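Local coordinates for protein peptidyl-prolyl cis-trans isomerase (Hirschia baltica, PDB 5EX2) that probably catalyses the cis-trans isomerisation of peptide bonds preceding proline, at residues 108-113 and 119-124; 175-180 and 253-258; 41-46 and 127-132; 135-138 and 144-147. One frame throughout, in Å; residues are numbered along the deposited sequence.

In the fold
Interactions 1, 3 and 4 all reach one five-stranded antiparallel sheet, separate from the eight-stranded cyclophilin barrel. Strand 119-124 of interaction 1 and strand 127-132 of interaction 3 are neighbours in it, and strand 145-148 of interaction 4 flanks 127-132 on its other side. The centres of these three contacts lie about 14 to 15 Å apart. Along the chain interaction 1 is nested inside the long loop that interaction 3 closes; interaction 4 and then interaction 2 close later. Interaction 2, whose centre lies about 24 Å from that of interaction 4, links a loop beyond barrel strand 171-174 to the C-terminal part, and its Arg179 forms a salt bridge with Glu130. Barrel, five-stranded sheet and C-terminal part are thereby joined.

Interaction 1 of 4, residues 108-113 and 119-124; sequences TVINEE and QYTGFY
A beta hairpin at one margin of the five-stranded antiparallel sheet brings Thr108 against Phe123, with strand 119-124 as its longer arm. The two residues form a hydrogen-bonded pair: Thr108 N donates to Phe123 O at 2.9 Å, and Phe123 N returns a bond to Thr108 O. Gly122 CA passes 3.1 Å from Thr108 O, an approach that a beta carbon on this residue would obstruct. From Ile110 on, direct backbone bonding gives way to a water, which accepts from Ile110 N at 2.9 Å and donates to Thr121 O at 2.7 Å. Ile110 then turns its outer chain back to the strand: CG1 lies beside its own backbone N (chi1 -65°) and meets Phe123 CE2 at 3.9 Å, and CD1 also touches Thr121 OG1, a hydroxyl hydrogen-bonded to Asp252. Val109 CG1 packs instead on Tyr120 CE2 at 4.1 Å; the Tyr120 hydroxyl is hydrogen-bonded to Asp134, and the Tyr120 side chain lies about 5 Å from a bound magnesium ion. Direct pairing is thus short, and the inserted water satisfies an amide and a carbonyl where the strands no longer bond directly.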
loop_
_atom_site.group_PDB
_atom_site.type_symbol
_atom_site.label_atom_id
_atom_site.label_comp_id
_atom_site.label_asym_id
_atom_site.label_seq_id
_atom_site.Cartn_x
_atom_site.Cartn_y
_atom_site.Cartn_z
ATOM N N THR A 108 2.299 12.994 -10.006
ATOM C CA THR A 108 3.137 14.085 -9.556
ATOM C C THR A 108 4.565 13.617 -9.663
ATOM O O THR A 108 4.966 12.642 -9.019
ATOM C CB THR A 108 2.815 14.491 -8.113
ATOM O OG1 THR A 108 1.475 14.998 -8.052
ATOM C CG2 THR A 108 3.802 15.521 -7.572
ATOM N N VAL A 109 5.323 14.304 -10.503
ATOM C CA VAL A 109 6.727 13.994 -10.689
ATOM C C VAL A 109 7.541 14.537 -9.530
ATOM O O VAL A 109 7.127 15.475 -8.837
ATOM C CB VAL A 109 7.246 14.576 -12.015
ATOM C CG1 VAL A 109 6.412 14.050 -13.162
ATOM C CG2 VAL A 109 7.208 16.122 -11.987
ATOM N N ILE A 110 8.719 13.961 -9.335
ATOM C CA ILE A 110 9.609 14.355 -8.267
ATOM C C ILE A 110 10.554 15.451 -8.739
ATOM O O ILE A 110 10.800 16.431 -8.034
ATOM C CB ILE A 110 10.395 13.141 -7.767
ATOM C CG1 ILE A 110 9.427 12.134 -7.140
ATOM C CG2 ILE A 110 11.438 13.562 -6.757
ATOM C CD1 ILE A 110 9.960 10.730 -7.064
ATOM N N ASN A 111 11.084 15.276 -9.942
ATOM C CA ASN A 111 11.926 16.286 -10.548
ATOM C C ASN A 111 11.205 16.866 -11.753
ATOM O O ASN A 111 10.607 16.127 -12.537
ATOM C CB ASN A 111 13.277 15.695 -10.941
ATOM C CG ASN A 111 14.343 16.753 -11.090
ATOM O OD1 ASN A 111 14.287 17.575 -12.002
ATOM N ND2 ASN A 111 15.317 16.747 -10.190
ATOM N N GLU A 112 11.242 18.188 -11.881
ATOM C CA GLU A 112 10.549 18.882 -12.963
ATOM C C GLU A 112 11.378 18.942 -14.241
ATOM O O GLU A 112 10.890 19.404 -15.273
ATOM C CB GLU A 112 10.187 20.304 -12.531
ATOM C CG GLU A 112 9.300 20.388 -11.298
ATOM C CD GLU A 112 7.871 19.957 -11.566
ATOM O OE1 GLU A 112 7.510 19.782 -12.750
ATOM O OE2 GLU A 112 7.105 19.807 -10.587
ATOM N N GLU A 113 12.623 18.472 -14.183
ATOM C CA GLU A 113 13.497 18.508 -15.354
ATOM C C GLU A 113 12.950 17.614 -16.461
ATOM O O GLU A 113 12.219 16.662 -16.198
ATOM C CB GLU A 113 14.922 18.087 -14.989
ATOM C CG GLU A 113 15.097 16.598 -14.782
ATOM C CD GLU A 113 16.416 16.248 -14.115
ATOM O OE1 GLU A 113 16.580 15.078 -13.702
ATOM O OE2 GLU A 113 17.292 17.135 -14.010
ATOM N N GLN A 119 11.252 5.024 -18.429
ATOM C CA GLN A 119 10.300 4.989 -17.329
ATOM C C GLN A 119 10.562 6.141 -16.391
ATOM O O GLN A 119 11.640 6.703 -16.384
ATOM C CB GLN A 119 10.400 3.653 -16.580
ATOM C CG GLN A 119 9.927 2.488 -17.415
ATOM C CD GLN A 119 10.261 1.118 -16.873
ATOM O OE1 GLN A 119 10.072 0.137 -17.575
ATOM N NE2 GLN A 119 10.722 1.034 -15.622
ATOM N N TYR A 120 9.569 6.490 -15.584
ATOM C CA TYR A 120 9.798 7.430 -14.505
ATOM C C TYR A 120 8.879 7.038 -13.376
ATOM O O TYR A 120 7.976 6.221 -13.562
ATOM C CB TYR A 120 9.566 8.886 -14.953
ATOM C CG TYR A 120 8.134 9.248 -15.235
ATOM C CD1 TYR A 120 7.566 9.037 -16.488
ATOM C CD2 TYR A 120 7.348 9.836 -14.251
ATOM C CE1 TYR A 120 6.241 9.386 -16.733
ATOM C CE2 TYR A 120 6.029 10.177 -14.481
ATOM C CZ TYR A 120 5.471 9.948 -15.714
ATOM O OH TYR A 120 4.155 10.303 -15.941
ATOM N N THR A 121 9.132 7.642 -12.221
ATOM C CA THR A 121 8.321 7.413 -11.054
ATOM C C THR A 121 7.720 8.719 -10.564
ATOM O O THR A 121 8.197 9.824 -10.844
ATOM C CB THR A 121 9.117 6.799 -9.899
ATOM O OG1 THR A 121 10.078 7.743 -9.420
ATOM C CG2 THR A 121 9.816 5.495 -10.303
ATOM N N GLY A 122 6.661 8.582 -9.799
ATOM C CA GLY A 122 5.998 9.729 -9.222
ATOM C C GLY A 122 4.963 9.214 -8.262
ATOM O O GLY A 122 5.020 8.057 -7.825
ATOM N N PHE A 123 4.039 10.089 -7.906
ATOM C CA PHE A 123 3.022 9.772 -6.909
ATOM C C PHE A 123 1.630 10.028 -7.436
ATOM O O PHE A 123 1.389 10.998 -8.167
ATOM C CB PHE A 123 3.218 10.603 -5.649
ATOM C CG PHE A 123 4.528 10.372 -4.933
ATOM C CD1 PHE A 123 4.656 9.372 -3.985
ATOM C CD2 PHE A 123 5.619 11.181 -5.196
ATOM C CE1 PHE A 123 5.861 9.181 -3.308
ATOM C CE2 PHE A 123 6.826 10.996 -4.523
ATOM C CZ PHE A 123 6.938 10.001 -3.579
ATOM N N TYR A 124 0.701 9.185 -7.008
ATOM C CA TYR A 124 -0.707 9.408 -7.245
ATOM C C TYR A 124 -1.452 9.014 -5.989
ATOM O O TYR A 124 -1.349 7.864 -5.549
ATOM C CB TYR A 124 -1.227 8.598 -8.424
ATOM C CG TYR A 124 -2.731 8.642 -8.549
ATOM C CD1 TYR A 124 -3.383 9.774 -8.997
ATOM C CD2 TYR A 124 -3.496 7.549 -8.202
ATOM C CE1 TYR A 124 -4.762 9.809 -9.097
ATOM C CE2 TYR A 124 -4.874 7.569 -8.293
ATOM C CZ TYR A 124 -5.502 8.697 -8.740
ATOM O OH TYR A 124 -6.880 8.719 -8.830
HETATM O O HOH W 1 -0.824 13.532 -8.731
HETATM O O HOH W 2 9.699 12.047 -11.274
#

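Interaction 2 of 4, residues 175-180 and 253-258; sequences RDESRF and VCSLPQ
With CG anti to the backbone N (chi1 173°) and the chain extended beyond it, Glu177 lays its carboxylate along Cys254, whereas Arg179 doubles back through bends at chi2 (-59°) and chi3 (-76°) to bring its guanidinium beside the same cysteine. The contact joins two surface loops, one following barrel strand 171-174, the other following helix 238-247 in the C-terminal part, next to the disulfide that links Cys254 to Cys152. Glu177 CD comes within 3.3 Å of Cys254 CB, a close carbon contact, and Glu177 CG adds to it. Arg179 approaches the sulfur, with NH1 3.7 Å from Cys254 SG and CD about as near. The two charged groups also hold each other: Arg179 NH1 donates to Glu177 OE2 at 3.0 Å in a salt bridge, OE2 lying in the guanidinium plane. Arg179 is further paired with Asp182, Asp252 and Glu130, so acidic side chains surround its guanidinium and probably fix its rotation. An alanine in place of Glu177 is likely to uncover the beta carbon of Cys254, to take from Arg179 NH1 one of its two carboxylate partners, Asp252 remaining, and to rob two bridging waters of their acceptor. No direct hydrogen bond crosses between the segments; those waters supply the polar link. One donates to Glu177 OE2 at 2.8 Å and is hydrogen-bonded to Ser255 OG at 2.9 Å. The other donates to Glu177 OE1 at 2.8 Å and, over a longer 3.3 Å, to Cys254 O.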
loop_
_atom_site.group_PDB
_atom_site.type_symbol
_atom_site.label_atom_id
_atom_site.label_comp_id
_atom_site.label_asym_id
_atom_site.label_seq_id
_atom_site.Cartn_x
_atom_site.Cartn_y
_atom_site.Cartn_z
ATOM N N ARG A 175 9.185 -3.912 3.996
ATOM C CA ARG A 175 10.014 -3.275 5.012
ATOM C C ARG A 175 11.105 -2.412 4.400
ATOM O O ARG A 175 11.615 -1.507 5.051
ATOM C CB ARG A 175 10.644 -4.323 5.926
ATOM C CG ARG A 175 9.634 -5.020 6.811
ATOM C CD ARG A 175 10.138 -6.298 7.431
ATOM N NE ARG A 175 11.343 -6.233 8.256
ATOM C CZ ARG A 175 11.432 -6.699 9.510
ATOM N NH1 ARG A 175 10.352 -7.113 10.181
ATOM N NH2 ARG A 175 12.608 -6.692 10.125
ATOM N N ASP A 176 11.462 -2.685 3.146
ATOM C CA ASP A 176 12.525 -1.961 2.449
ATOM C C ASP A 176 12.281 -2.065 0.955
ATOM O O ASP A 176 11.621 -3.000 0.473
ATOM C CB ASP A 176 13.904 -2.515 2.815
ATOM C CG ASP A 176 15.035 -1.668 2.260
ATOM O OD1 ASP A 176 15.210 -0.530 2.737
ATOM O OD2 ASP A 176 15.753 -2.136 1.346
ATOM N N GLU A 177 12.796 -1.089 0.224
ATOM C CA GLU A 177 12.661 -1.042 -1.222
ATOM C C GLU A 177 13.118 -2.347 -1.849
ATOM O O GLU A 177 14.234 -2.803 -1.617
ATOM C CB GLU A 177 13.467 0.124 -1.788
ATOM C CG GLU A 177 13.526 0.159 -3.330
ATOM C CD GLU A 177 14.395 1.284 -3.872
ATOM O OE1 GLU A 177 15.189 1.846 -3.091
ATOM O OE2 GLU A 177 14.296 1.603 -5.084
ATOM N N SER A 178 12.242 -2.924 -2.667
ATOM C CA SER A 178 12.505 -4.225 -3.281
ATOM C C SER A 178 12.059 -4.254 -4.736
ATOM O O SER A 178 11.042 -4.865 -5.068
ATOM C CB SER A 178 11.799 -5.316 -2.491
ATOM O OG SER A 178 12.238 -5.309 -1.143
ATOM N N ARG A 179 12.808 -3.581 -5.600
ATOM C CA ARG A 179 12.333 -3.308 -6.952
ATOM C C ARG A 179 12.351 -4.541 -7.830
ATOM O O ARG A 179 11.714 -4.552 -8.884
ATOM C CB ARG A 179 13.149 -2.186 -7.597
ATOM C CG ARG A 179 13.180 -0.906 -6.779
ATOM C CD ARG A 179 11.783 -0.323 -6.509
ATOM N NE ARG A 179 11.248 0.332 -7.696
ATOM C CZ ARG A 179 11.606 1.544 -8.101
ATOM N NH1 ARG A 179 12.493 2.246 -7.406
ATOM N NH2 ARG A 179 11.073 2.066 -9.200
ATOM N N PHE A 180 13.058 -5.581 -7.389
ATOM C CA PHE A 180 13.061 -6.860 -8.101
ATOM C C PHE A 180 11.690 -7.537 -8.056
ATOM O O PHE A 180 11.442 -8.458 -8.821
ATOM C CB PHE A 180 14.132 -7.792 -7.521
ATOM C CG PHE A 180 14.113 -7.864 -6.029
ATOM C CD1 PHE A 180 14.856 -6.976 -5.266
ATOM C CD2 PHE A 180 13.338 -8.804 -5.387
ATOM C CE1 PHE A 180 14.824 -7.035 -3.886
ATOM C CE2 PHE A 180 13.303 -8.872 -4.014
ATOM C CZ PHE A 180 14.049 -7.973 -3.262
ATOM N N VAL A 253 11.332 7.640 -6.162
ATOM C CA VAL A 253 10.162 7.541 -5.307
ATOM C C VAL A 253 10.430 6.674 -4.069
ATOM O O VAL A 253 9.965 6.979 -2.988
ATOM C CB VAL A 253 8.958 6.990 -6.123
ATOM C CG1 VAL A 253 9.141 5.517 -6.496
ATOM C CG2 VAL A 253 7.678 7.198 -5.397
ATOM N N CYS A 254 11.215 5.621 -4.210
ATOM C CA CYS A 254 11.445 4.731 -3.079
ATOM C C CYS A 254 12.545 5.214 -2.134
ATOM O O CYS A 254 12.715 4.654 -1.064
ATOM C CB CYS A 254 11.769 3.325 -3.573
ATOM S SG CYS A 254 10.360 2.497 -4.361
ATOM N N SER A 255 13.277 6.259 -2.509
ATOM C CA SER A 255 14.300 6.817 -1.620
ATOM C C SER A 255 13.764 7.996 -0.800
ATOM O O SER A 255 14.398 8.452 0.147
ATOM C CB SER A 255 15.530 7.237 -2.422
ATOM O OG SER A 255 16.245 6.091 -2.845
ATOM N N LEU A 256 12.578 8.466 -1.159
ATOM C CA LEU A 256 11.874 9.459 -0.366
ATOM C C LEU A 256 11.129 8.769 0.775
ATOM O O LEU A 256 10.841 7.578 0.698
ATOM C CB LEU A 256 10.876 10.219 -1.236
ATOM C CG LEU A 256 11.474 11.177 -2.251
ATOM C CD1 LEU A 256 10.450 11.502 -3.329
ATOM C CD2 LEU A 256 11.930 12.454 -1.556
ATOM N N PRO A 257 10.784 9.521 1.823
ATOM C CA PRO A 257 9.825 8.965 2.771
ATOM C C PRO A 257 8.506 8.727 2.065
ATOM O O PRO A 257 8.289 9.209 0.956
ATOM C CB PRO A 257 9.690 10.057 3.839
ATOM C CG PRO A 257 10.758 11.066 3.551
ATOM C CD PRO A 257 11.099 10.928 2.105
ATOM N N GLN A 258 7.601 8.021 2.710
ATOM C CA GLN A 258 6.268 7.915 2.168
ATOM C C GLN A 258 5.594 9.280 2.187
ATOM O O GLN A 258 5.956 10.163 2.964
ATOM C CB GLN A 258 5.434 6.937 2.961
ATOM C CG GLN A 258 5.971 5.546 2.968
ATOM C CD GLN A 258 4.897 4.563 3.340
ATOM O OE1 GLN A 258 4.152 4.089 2.471
ATOM N NE2 GLN A 258 4.757 4.296 4.626
HETATM O O HOH W 3 15.140 4.310 -4.865
HETATM O O HOH W 4 15.352 2.784 -0.458
#

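Interaction 3 of 4, residues 41-46 and 127-132; sequences PEIAPN and FPIETR
Ile43 pushes its CD1 methyl into the angle between Phe127 and Ile129, touching the root of the aromatic side chain and the end of the aliphatic one. The methyl lies 4.0 Å from Phe127 CB and 4.1 Å from Phe127 CG, so it overlaps the CB-CG bond at the base of the ring and not its far rim. Against Ile129 the meeting is tip to tip, Ile43 CD1 to Ile129 CD1 at 3.7 Å. The two isoleucines reach this point by different routes. In Ile43 the chain runs straight beyond CG1 (chi2 174°), carrying the methyl well out from the backbone; in Ile129 it folds at the same bond (chi2 -70°), which swings CD1 over to its partner. The backbones consequently stay apart, with Ile43 CA 9.3 Å from Ile129 CA, and side chains alone span the gap. All three residues are buried, and the contact is wholly apolar, without a hydrogen bond between the segments. Around it, Ile129 also packs on Tyr124 and Ser147 from the two neighbouring strands, while Phe127 rests on Arg190 of barrel strand 187-191. A second tie between the same parts is the hydrogen bond of Glu42 to the Tyr124 hydroxyl. Ala44, next after Ile43, takes the N-cap position of helix 45-57. This is hydrophobic core packing between a sheet and a turn, here the one leading from barrel strand 33-39 into a helix, where cyclophilins carry the first of the two helices that cover their barrel.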
loop_
_atom_site.group_PDB
_atom_site.type_symbol
_atom_site.label_atom_id
_atom_site.label_comp_id
_atom_site.label_asym_id
_atom_site.label_seq_id
_atom_site.Cartn_x
_atom_site.Cartn_y
_atom_site.Cartn_z
ATOM N N PRO A 41 -7.645 0.695 -5.168
ATOM C CA PRO A 41 -8.491 -0.006 -6.140
ATOM C C PRO A 41 -8.140 0.291 -7.589
ATOM O O PRO A 41 -8.374 -0.554 -8.454
ATOM C CB PRO A 41 -9.903 0.507 -5.839
ATOM C CG PRO A 41 -9.841 1.205 -4.555
ATOM C CD PRO A 41 -8.424 1.525 -4.231
ATOM N N GLU A 42 -7.577 1.459 -7.860
ATOM C CA GLU A 42 -7.252 1.815 -9.227
ATOM C C GLU A 42 -5.996 1.064 -9.697
ATOM O O GLU A 42 -5.760 0.935 -10.898
ATOM C CB GLU A 42 -7.073 3.335 -9.330
ATOM C CG GLU A 42 -8.358 4.092 -8.962
ATOM C CD GLU A 42 -8.242 5.603 -9.083
ATOM O OE1 GLU A 42 -7.782 6.239 -8.110
ATOM O OE2 GLU A 42 -8.631 6.156 -10.133
ATOM N N ILE A 43 -5.231 0.522 -8.758
ATOM C CA ILE A 43 -3.976 -0.151 -9.060
ATOM C C ILE A 43 -4.171 -1.667 -9.180
ATOM O O ILE A 43 -3.624 -2.310 -10.080
ATOM C CB ILE A 43 -2.919 0.187 -7.992
ATOM C CG1 ILE A 43 -2.620 1.691 -8.030
ATOM C CG2 ILE A 43 -1.659 -0.646 -8.196
ATOM C CD1 ILE A 43 -1.705 2.179 -6.932
ATOM N N ALA A 44 -4.964 -2.233 -8.279
ATOM C CA ALA A 44 -5.201 -3.672 -8.268
ATOM C C ALA A 44 -6.631 -3.958 -7.816
ATOM O O ALA A 44 -6.857 -4.388 -6.695
ATOM C CB ALA A 44 -4.197 -4.356 -7.369
ATOM N N PRO A 45 -7.612 -3.693 -8.696
ATOM C CA PRO A 45 -9.015 -3.759 -8.272
ATOM C C PRO A 45 -9.444 -5.119 -7.728
ATOM O O PRO A 45 -10.147 -5.178 -6.721
ATOM C CB PRO A 45 -9.795 -3.448 -9.553
ATOM C CG PRO A 45 -8.829 -3.557 -10.672
ATOM C CD PRO A 45 -7.475 -3.283 -10.103
ATOM N N ASN A 46 -9.043 -6.206 -8.379
ATOM C CA ASN A 46 -9.495 -7.519 -7.926
ATOM C C ASN A 46 -8.811 -7.932 -6.635
ATOM O O ASN A 46 -9.398 -8.612 -5.801
ATOM C CB ASN A 46 -9.270 -8.563 -9.013
ATOM C CG ASN A 46 -10.147 -8.324 -10.214
ATOM O OD1 ASN A 46 -11.315 -7.957 -10.079
ATOM N ND2 ASN A 46 -9.595 -8.523 -11.401
ATOM N N PHE A 127 0.289 7.070 -3.356
ATOM C CA PHE A 127 0.896 5.805 -3.741
ATOM C C PHE A 127 2.067 6.070 -4.664
ATOM O O PHE A 127 1.977 6.930 -5.552
ATOM C CB PHE A 127 -0.105 4.891 -4.443
ATOM C CG PHE A 127 -1.311 4.536 -3.593
ATOM C CD1 PHE A 127 -1.216 3.582 -2.594
ATOM C CD2 PHE A 127 -2.541 5.157 -3.778
ATOM C CE1 PHE A 127 -2.309 3.244 -1.807
ATOM C CE2 PHE A 127 -3.634 4.812 -2.974
ATOM C CZ PHE A 127 -3.509 3.859 -2.009
ATOM N N PRO A 128 3.168 5.329 -4.489
ATOM C CA PRO A 128 4.266 5.448 -5.436
ATOM C C PRO A 128 3.873 4.735 -6.718
ATOM O O PRO A 128 3.261 3.664 -6.681
ATOM C CB PRO A 128 5.417 4.761 -4.715
ATOM C CG PRO A 128 4.735 3.699 -3.888
ATOM C CD PRO A 128 3.425 4.297 -3.471
ATOM N N ILE A 129 4.243 5.313 -7.855
ATOM C CA ILE A 129 3.879 4.780 -9.153
ATOM C C ILE A 129 5.102 4.839 -10.049
ATOM O O ILE A 129 5.849 5.810 -9.998
ATOM C CB ILE A 129 2.729 5.572 -9.808
ATOM C CG1 ILE A 129 1.503 5.642 -8.891
ATOM C CG2 ILE A 129 2.371 4.982 -11.174
ATOM C CD1 ILE A 129 0.781 4.332 -8.723
ATOM N N GLU A 130 5.332 3.777 -10.815
ATOM C CA GLU A 130 6.318 3.782 -11.890
ATOM C C GLU A 130 5.571 3.530 -13.187
ATOM O O GLU A 130 4.571 2.824 -13.226
ATOM C CB GLU A 130 7.413 2.727 -11.667
ATOM C CG GLU A 130 8.495 2.773 -12.709
ATOM C CD GLU A 130 9.694 1.929 -12.366
ATOM O OE1 GLU A 130 9.585 1.015 -11.519
ATOM O OE2 GLU A 130 10.750 2.189 -12.952
ATOM N N THR A 131 6.049 4.129 -14.267
ATOM C CA THR A 131 5.282 4.103 -15.487
ATOM C C THR A 131 6.145 4.137 -16.715
ATOM O O THR A 131 7.223 4.702 -16.699
ATOM C CB THR A 131 4.316 5.295 -15.522
ATOM O OG1 THR A 131 3.410 5.181 -16.618
ATOM C CG2 THR A 131 5.045 6.640 -15.562
ATOM N N ARG A 132 5.637 3.508 -17.769
ATOM C CA ARG A 132 6.120 3.770 -19.113
ATOM C C ARG A 132 5.713 5.196 -19.484
ATOM O O ARG A 132 4.861 5.808 -18.840
ATOM C CB ARG A 132 5.566 2.731 -20.091
ATOM C CG ARG A 132 5.857 1.299 -19.679
ATOM C CD ARG A 132 7.340 0.997 -19.652
ATOM N NE ARG A 132 7.898 0.944 -20.996
ATOM C CZ ARG A 132 9.171 0.674 -21.268
ATOM N NH1 ARG A 132 10.029 0.404 -20.288
ATOM N NH2 ARG A 132 9.578 0.644 -22.524
#

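Interaction 4 of 4, residues 135-138 and 144-147; sequences ELAN and RVES. With MG (magnesium ion), chain C.
Val145 CG1 sits against the turn 135-138, 3.6 Å from Ala137 N and 3.9 Å from both Ala137 CB and Leu136 CB. A single methyl thus fills the contact: it lies beside the Val145 backbone N (chi1 -61°) and rests against the flank of the turn formed by Leu136 and Ala137. Close by, Ala137 CA approaches Arg144 O at 3.9 Å, so backbone as well as side chains meet where the chain comes back. The turn has helical backbone angles, with a long bond of 3.3 Å from Asn138 N to Glu135 O. It belongs to the connection between the adjacent antiparallel strands 127-132 and 145-148, and Val145 is the first residue of the returning strand, paired through its backbone with Arg100 of strand 98-100. At the start of the turn the CB of Glu135 points away from the strand, and the side chain binds a magnesium ion with both carboxylate oxygens, OE2 at 2.6 Å and OE1 at 2.7 Å. The bend at chi2 (79°) brings the carboxylate round to the metal. Three waters, the nearest two at 2.3 Å, share the ion with Gln115 and Gln133. These bonds are long for magnesium, and calcium also occupies this site in a crystal structure of the protein. Farther out, the Ser140 hydroxyl donates to Arg144 O, Asp142 accepts from Arg144 N, and the Arg144 guanidinium bonds to the backbone oxygen of Arg99.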
loop_
_atom_site.group_PDB
_atom_site.type_symbol
_atom_site.label_atom_id
_atom_site.label_comp_id
_atom_site.label_asym_id
_atom_site.label_seq_id
_atom_site.Cartn_x
_atom_site.Cartn_y
_atom_site.Cartn_z
ATOM N N GLU A 135 3.713 9.607 -23.306
ATOM C CA GLU A 135 3.617 9.854 -24.738
ATOM C C GLU A 135 3.161 8.611 -25.507
ATOM O O GLU A 135 2.646 8.707 -26.616
ATOM C CB GLU A 135 4.970 10.355 -25.294
ATOM C CG GLU A 135 5.384 11.765 -24.807
ATOM C CD GLU A 135 5.969 11.804 -23.395
ATOM O OE1 GLU A 135 6.291 10.743 -22.831
ATOM O OE2 GLU A 135 6.115 12.916 -22.828
ATOM N N LEU A 136 3.339 7.429 -24.936
ATOM C CA LEU A 136 2.900 6.221 -25.627
ATOM C C LEU A 136 1.386 6.178 -25.767
ATOM O O LEU A 136 0.856 5.517 -26.655
ATOM C CB LEU A 136 3.389 4.973 -24.892
ATOM C CG LEU A 136 4.904 4.871 -24.707
ATOM C CD1 LEU A 136 5.243 3.562 -24.035
ATOM C CD2 LEU A 136 5.661 5.021 -26.005
ATOM N N ALA A 137 0.678 6.894 -24.903
ATOM C CA ALA A 137 -0.777 6.859 -24.954
ATOM C C ALA A 137 -1.370 7.512 -26.193
ATOM O O ALA A 137 -2.552 7.330 -26.494
ATOM C CB ALA A 137 -1.357 7.521 -23.716
ATOM N N ASN A 138 -0.568 8.281 -26.916
ATOM C CA ASN A 138 -1.051 8.900 -28.147
ATOM C C ASN A 138 -1.502 7.865 -29.162
ATOM O O ASN A 138 -2.466 8.081 -29.888
ATOM C CB ASN A 138 0.035 9.786 -28.754
ATOM C CG ASN A 138 0.275 11.035 -27.941
ATOM O OD1 ASN A 138 1.338 11.214 -27.350
ATOM N ND2 ASN A 138 -0.714 11.921 -27.915
ATOM N N ARG A 144 -3.832 4.270 -23.243
ATOM C CA ARG A 144 -3.279 4.150 -21.906
ATOM C C ARG A 144 -1.821 3.716 -22.000
ATOM O O ARG A 144 -1.290 3.446 -23.090
ATOM C CB ARG A 144 -4.114 3.169 -21.047
ATOM C CG ARG A 144 -5.528 3.711 -20.783
ATOM C CD ARG A 144 -6.371 2.782 -19.939
ATOM N NE ARG A 144 -7.706 3.344 -19.737
ATOM C CZ ARG A 144 -8.332 3.415 -18.565
ATOM N NH1 ARG A 144 -7.772 2.942 -17.458
ATOM N NH2 ARG A 144 -9.540 3.956 -18.504
ATOM N N VAL A 145 -1.170 3.694 -20.843
ATOM C CA VAL A 145 0.201 3.223 -20.731
ATOM C C VAL A 145 0.288 2.292 -19.550
ATOM O O VAL A 145 -0.557 2.338 -18.650
ATOM C CB VAL A 145 1.221 4.362 -20.553
ATOM C CG1 VAL A 145 1.180 5.276 -21.727
ATOM C CG2 VAL A 145 1.000 5.127 -19.232
ATOM N N GLU A 146 1.321 1.458 -19.550
ATOM C CA GLU A 146 1.539 0.534 -18.460
ATOM C C GLU A 146 2.141 1.245 -17.250
ATOM O O GLU A 146 3.129 1.975 -17.363
ATOM C CB GLU A 146 2.447 -0.596 -18.928
ATOM C CG GLU A 146 2.625 -1.695 -17.914
ATOM C CD GLU A 146 3.337 -2.880 -18.479
ATOM O OE1 GLU A 146 2.714 -3.617 -19.267
ATOM O OE2 GLU A 146 4.505 -3.086 -18.105
ATOM N N SER A 147 1.534 1.024 -16.089
ATOM C CA SER A 147 2.050 1.568 -14.838
ATOM C C SER A 147 1.954 0.520 -13.741
ATOM O O SER A 147 1.256 -0.464 -13.893
ATOM C CB SER A 147 1.284 2.816 -14.435
ATOM O OG SER A 147 1.315 3.791 -15.482
HETATM MG MG MG C . 7.324 12.007 -20.738
HETATM O O HOH W 5 9.331 11.814 -21.909
HETATM O O HOH W 6 7.677 14.275 -20.724
HETATM O O HOH W 7 5.254 12.134 -19.417
#